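Local coordinates for epimerase domain-containing protein (Bacillus cereus HuA2-4, PDB 6ZLK) that interconverts UDP-glucuronic acid and UDP-galacturonic acid by inverting the sugar at C4, with NAD as its bound cofactor, at residues A[12-26]-A[218-230]. Numbering follows the deposited sequence.
With NAD (nicotinamide-adenine-dinucleotide), chain E.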
# COMPACT_ATOMS: atom_id res chain seq x y z
N ILE A 12 -18.44 -3.22 13.49
CA ILE A 12 -18.45 -4.65 13.09
C ILE A 12 -17.92 -5.55 14.20
O ILE A 12 -18.55 -6.61 14.49
CB ILE A 12 -17.78 -4.84 11.73
CG1 ILE A 12 -18.55 -4.00 10.70
CG2 ILE A 12 -17.81 -6.33 11.36
CD1 ILE A 12 -17.94 -3.99 9.32
N GLY A 13 -16.86 -5.11 14.89
CA GLY A 13 -16.17 -5.88 15.93
C GLY A 13 -17.11 -6.20 17.07
O GLY A 13 -17.12 -7.38 17.53
N SER A 14 -17.94 -5.26 17.49
CA SER A 14 -18.82 -5.48 18.65
C SER A 14 -19.85 -6.56 18.29
O SER A 14 -20.09 -7.49 19.08
CB SER A 14 -19.47 -4.20 19.10
OG SER A 14 -20.36 -3.71 18.14
N HIS A 15 -20.35 -6.53 17.06
CA HIS A 15 -21.35 -7.53 16.57
C HIS A 15 -20.66 -8.88 16.42
O HIS A 15 -21.28 -9.91 16.75
CB HIS A 15 -21.96 -7.13 15.23
CG HIS A 15 -23.04 -6.08 15.30
ND1 HIS A 15 -24.33 -6.40 15.70
CD2 HIS A 15 -23.02 -4.77 14.99
CE1 HIS A 15 -25.07 -5.31 15.57
NE2 HIS A 15 -24.30 -4.29 15.15
N LEU A 16 -19.43 -8.89 15.94
CA LEU A 16 -18.69 -10.15 15.76
C LEU A 16 -18.41 -10.82 17.10
O LEU A 16 -18.67 -12.06 17.24
CB LEU A 16 -17.41 -9.90 14.99
CG LEU A 16 -16.56 -11.14 14.75
CD1 LEU A 16 -17.28 -12.20 13.94
CD2 LEU A 16 -15.24 -10.74 14.07
N CYS A 17 -17.98 -10.06 18.09
CA CYS A 17 -17.73 -10.63 19.43
C CYS A 17 -19.03 -11.25 19.99
O CYS A 17 -19.01 -12.33 20.53
CB CYS A 17 -17.19 -9.56 20.37
SG CYS A 17 -15.52 -9.04 19.96
N GLN A 18 -20.13 -10.54 19.88
CA GLN A 18 -21.45 -10.99 20.37
C GLN A 18 -21.80 -12.31 19.69
O GLN A 18 -22.22 -13.28 20.35
CB GLN A 18 -22.47 -9.90 20.09
CG GLN A 18 -23.80 -10.09 20.77
CD GLN A 18 -24.38 -8.73 21.07
OE1 GLN A 18 -24.20 -7.79 20.31
NE2 GLN A 18 -25.05 -8.62 22.21
N ALA A 19 -21.61 -12.39 18.37
CA ALA A 19 -21.95 -13.61 17.62
C ALA A 19 -21.04 -14.78 18.03
O ALA A 19 -21.55 -15.91 18.24
CB ALA A 19 -21.85 -13.37 16.14
N LEU A 20 -19.73 -14.57 18.11
CA LEU A 20 -18.82 -15.65 18.51
C LEU A 20 -19.18 -16.19 19.89
O LEU A 20 -19.12 -17.42 20.08
CB LEU A 20 -17.36 -15.19 18.46
CG LEU A 20 -16.88 -14.80 17.09
CD1 LEU A 20 -15.56 -14.05 17.16
CD2 LEU A 20 -16.77 -15.98 16.15
N LEU A 21 -19.51 -15.32 20.82
CA LEU A 21 -19.74 -15.73 22.22
C LEU A 21 -21.02 -16.53 22.34
O LEU A 21 -21.10 -17.27 23.33
CB LEU A 21 -19.77 -14.54 23.16
CG LEU A 21 -18.44 -13.86 23.37
CD1 LEU A 21 -18.61 -12.49 24.03
CD2 LEU A 21 -17.51 -14.73 24.18
N LYS A 22 -21.90 -16.53 21.34
CA LYS A 22 -23.10 -17.43 21.34
C LYS A 22 -22.68 -18.90 21.32
O LYS A 22 -23.50 -19.74 21.70
CB LYS A 22 -24.04 -17.06 20.21
CG LYS A 22 -24.73 -15.76 20.52
CD LYS A 22 -25.75 -15.34 19.54
CE LYS A 22 -26.29 -13.97 19.92
NZ LYS A 22 -27.09 -13.39 18.81
N ASN A 23 -21.52 -19.23 20.77
CA ASN A 23 -20.99 -20.60 20.77
C ASN A 23 -20.21 -20.79 22.09
O ASN A 23 -19.19 -20.12 22.29
CB ASN A 23 -20.17 -20.83 19.53
CG ASN A 23 -19.73 -22.26 19.36
OD1 ASN A 23 -19.41 -22.95 20.32
ND2 ASN A 23 -19.69 -22.70 18.11
N SER A 24 -20.69 -21.69 22.96
CA SER A 24 -20.08 -21.88 24.29
C SER A 24 -18.64 -22.38 24.18
O SER A 24 -17.93 -22.28 25.16
CB SER A 24 -20.93 -22.82 25.13
OG SER A 24 -20.95 -24.05 24.45
N ALA A 25 -18.22 -22.92 23.05
CA ALA A 25 -16.85 -23.40 22.88
C ALA A 25 -15.87 -22.24 22.67
O ALA A 25 -14.65 -22.44 22.82
CB ALA A 25 -16.78 -24.35 21.73
N TYR A 26 -16.36 -21.07 22.28
CA TYR A 26 -15.46 -19.98 21.86
C TYR A 26 -15.15 -19.08 23.05
O TYR A 26 -16.04 -18.68 23.81
CB TYR A 26 -16.03 -19.15 20.72
CG TYR A 26 -16.22 -19.89 19.44
CD1 TYR A 26 -15.58 -21.10 19.22
CD2 TYR A 26 -17.00 -19.38 18.44
CE1 TYR A 26 -15.70 -21.75 17.99
CE2 TYR A 26 -17.15 -20.02 17.22
CZ TYR A 26 -16.48 -21.21 17.00
OH TYR A 26 -16.61 -21.87 15.79
N ILE A 218 -25.54 -5.92 8.49
CA ILE A 218 -24.55 -6.36 9.49
C ILE A 218 -24.70 -7.85 9.80
O ILE A 218 -23.68 -8.53 9.90
CB ILE A 218 -24.66 -5.48 10.74
CG1 ILE A 218 -23.64 -5.89 11.79
CG2 ILE A 218 -26.08 -5.50 11.33
CD1 ILE A 218 -22.17 -5.81 11.39
N ASP A 219 -25.92 -8.38 9.98
CA ASP A 219 -26.08 -9.83 10.29
C ASP A 219 -25.59 -10.69 9.11
O ASP A 219 -25.03 -11.80 9.44
CB ASP A 219 -27.50 -10.21 10.65
CG ASP A 219 -28.00 -9.58 11.93
OD1 ASP A 219 -27.19 -9.00 12.67
OD2 ASP A 219 -29.23 -9.70 12.16
N ASP A 220 -25.71 -10.23 7.89
CA ASP A 220 -25.16 -10.97 6.73
C ASP A 220 -23.64 -10.99 6.82
O ASP A 220 -23.02 -12.04 6.67
CB ASP A 220 -25.74 -10.44 5.43
CG ASP A 220 -27.18 -10.88 5.16
OD1 ASP A 220 -27.48 -12.08 5.49
OD2 ASP A 220 -27.96 -10.09 4.56
N CYS A 221 -23.08 -9.79 6.96
CA CYS A 221 -21.64 -9.59 7.13
C CYS A 221 -21.11 -10.57 8.20
O CYS A 221 -20.11 -11.27 8.00
CB CYS A 221 -21.39 -8.14 7.52
SG CYS A 221 -19.68 -7.85 8.04
N ILE A 222 -21.72 -10.59 9.37
CA ILE A 222 -21.22 -11.40 10.50
C ILE A 222 -21.40 -12.91 10.19
O ILE A 222 -20.45 -13.65 10.47
CB ILE A 222 -21.92 -10.98 11.80
CG1 ILE A 222 -21.56 -9.54 12.16
CG2 ILE A 222 -21.66 -11.97 12.94
CD1 ILE A 222 -20.09 -9.26 12.32
N ARG A 223 -22.48 -13.32 9.54
CA ARG A 223 -22.63 -14.75 9.15
C ARG A 223 -21.52 -15.15 8.17
O ARG A 223 -20.91 -16.22 8.37
CB ARG A 223 -24.00 -15.03 8.50
CG ARG A 223 -25.07 -15.21 9.54
CD ARG A 223 -26.40 -15.62 8.91
NE ARG A 223 -27.09 -14.53 8.24
CZ ARG A 223 -27.99 -13.73 8.82
NH1 ARG A 223 -28.31 -13.89 10.10
NH2 ARG A 223 -28.56 -12.77 8.12
N GLY A 224 -21.17 -14.28 7.21
CA GLY A 224 -20.04 -14.60 6.33
C GLY A 224 -18.73 -14.67 7.08
O GLY A 224 -17.84 -15.54 6.83
N THR A 225 -18.56 -13.74 8.01
CA THR A 225 -17.31 -13.62 8.75
C THR A 225 -17.10 -14.86 9.64
O THR A 225 -15.96 -15.39 9.70
CB THR A 225 -17.32 -12.27 9.48
OG1 THR A 225 -17.47 -11.19 8.56
CG2 THR A 225 -16.08 -12.11 10.32
N VAL A 226 -18.13 -15.28 10.38
CA VAL A 226 -18.08 -16.51 11.19
C VAL A 226 -17.87 -17.71 10.26
O VAL A 226 -17.13 -18.59 10.66
CB VAL A 226 -19.34 -16.58 12.05
CG1 VAL A 226 -19.45 -17.91 12.73
CG2 VAL A 226 -19.33 -15.45 13.07
N ALA A 227 -18.47 -17.72 9.09
CA ALA A 227 -18.30 -18.85 8.15
C ALA A 227 -16.83 -18.97 7.75
O ALA A 227 -16.39 -20.11 7.50
CB ALA A 227 -19.17 -18.72 6.94
N ALA A 228 -16.08 -17.89 7.67
CA ALA A 228 -14.62 -17.96 7.37
C ALA A 228 -13.90 -18.80 8.43
O ALA A 228 -12.87 -19.45 8.09
CB ALA A 228 -14.02 -16.58 7.24
N LEU A 229 -14.30 -18.74 9.69
CA LEU A 229 -13.73 -19.57 10.74
C LEU A 229 -14.26 -20.99 10.59
O LEU A 229 -13.41 -21.93 10.69
CB LEU A 229 -14.13 -18.98 12.08
CG LEU A 229 -13.68 -19.75 13.31
CD1 LEU A 229 -12.20 -20.07 13.22
CD2 LEU A 229 -13.98 -18.96 14.56
N GLU A 230 -15.56 -21.16 10.38
CA GLU A 230 -16.23 -22.48 10.55
C GLU A 230 -16.30 -23.32 9.28
O GLU A 230 -16.61 -24.53 9.40
CB GLU A 230 -17.64 -22.29 11.08
CG GLU A 230 -17.60 -21.66 12.43
CD GLU A 230 -18.93 -21.47 13.13
OE1 GLU A 230 -19.98 -21.54 12.47
OE2 GLU A 230 -18.91 -21.20 14.36
PA NAD E . -14.90 1.11 13.60
O1A NAD E . -14.15 2.38 13.51
O2A NAD E . -16.28 1.10 14.19
O5B NAD E . -14.08 -0.06 14.27
C5B NAD E . -12.64 -0.19 14.18
C4B NAD E . -12.06 -0.19 15.58
O4B NAD E . -10.63 -0.32 15.46
C3B NAD E . -12.33 1.07 16.39
O3B NAD E . -13.23 0.87 17.47
C2B NAD E . -10.93 1.56 16.76
O2B NAD E . -10.80 2.11 18.06
C1B NAD E . -10.09 0.28 16.62
N9A NAD E . -8.68 0.51 16.35
C8A NAD E . -8.14 1.25 15.32
N7A NAD E . -6.83 1.28 15.34
C5A NAD E . -6.51 0.57 16.50
C6A NAD E . -5.29 0.27 17.12
N6A NAD E . -4.08 0.72 16.70
N1A NAD E . -5.32 -0.50 18.23
C2A NAD E . -6.52 -0.93 18.69
N3A NAD E . -7.74 -0.66 18.22
C4A NAD E . -7.66 0.07 17.11
O3 NAD E . -15.00 0.62 12.07
PN NAD E . -15.93 -0.56 11.42
O1N NAD E . -16.92 0.11 10.59
O2N NAD E . -16.30 -1.48 12.48
O5D NAD E . -14.86 -1.27 10.50
C5D NAD E . -14.26 -2.42 10.96
C4D NAD E . -13.38 -2.94 9.86
O4D NAD E . -14.16 -3.25 8.70
C3D NAD E . -12.28 -1.96 9.40
O3D NAD E . -11.07 -2.69 9.13
C2D NAD E . -12.81 -1.42 8.07
O2D NAD E . -11.76 -0.92 7.25
C1D NAD E . -13.58 -2.65 7.60
N1N NAD E . -14.70 -2.35 6.72
C2N NAD E . -15.81 -1.73 7.20
C3N NAD E . -16.83 -1.45 6.36
C7N NAD E . -18.04 -0.71 6.83
O7N NAD E . -18.91 -0.54 5.99
N7N NAD E . -18.13 -0.34 8.11
C4N NAD E . -16.79 -1.91 5.04
C5N NAD E . -15.59 -2.41 4.53
C6N NAD E . -14.58 -2.66 5.40
O HOH W 1 -20.71 -20.64 16.06
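I222 is a knob set into a hole formed by I12, H15, L16 and A19, and it joins two helices on one side of the Rossmann fold: helix 11-21, which follows the first strand 2-6 and carries the NAD diphosphate at its N-terminal end, and helix 218-230. Their axes cross at -58°, 10.0 Å apart. The knob has two branches. CG1, anti to the carbonyl carbon (chi1 -65°), passes H15 CB and sends CD1 onto the backbone of the facing helix, 3.7 Å from L16 N, while CG2 presses on A19 CB at a tight 3.5 Å. Next to it, I218 lays CG1 over one face of the H15 imidazole, 3.6 Å from the ring centroid in a CH-pi contact. NE2 of that ring is hydrogen-bonded to P182 O, which would limit its rotation. Further along, V226 CG2 fits between L16 CD1 and L20 CD2, and T225 CG2 meets the same L16 CD1, the two side chains crossing at about a right angle; both leucines also touch Y79 of strand 77-80. I12 bridges the interface and the cofactor: CG2 rests against I222 CD1, CD1 lies 3.8 Å from NAD C2N of the nicotinamide, and the backbone N gives a nearly straight hydrogen bond (174°) to phosphate oxygen O2N. At the far end the packing turns polar. N23 CG lies over the centre of the Y26 ring, and a water accepts from N23 ND2. E230 OE2 receives the Y26 hydroxyl on its anti side, with OH and OE2 2.8 Å apart.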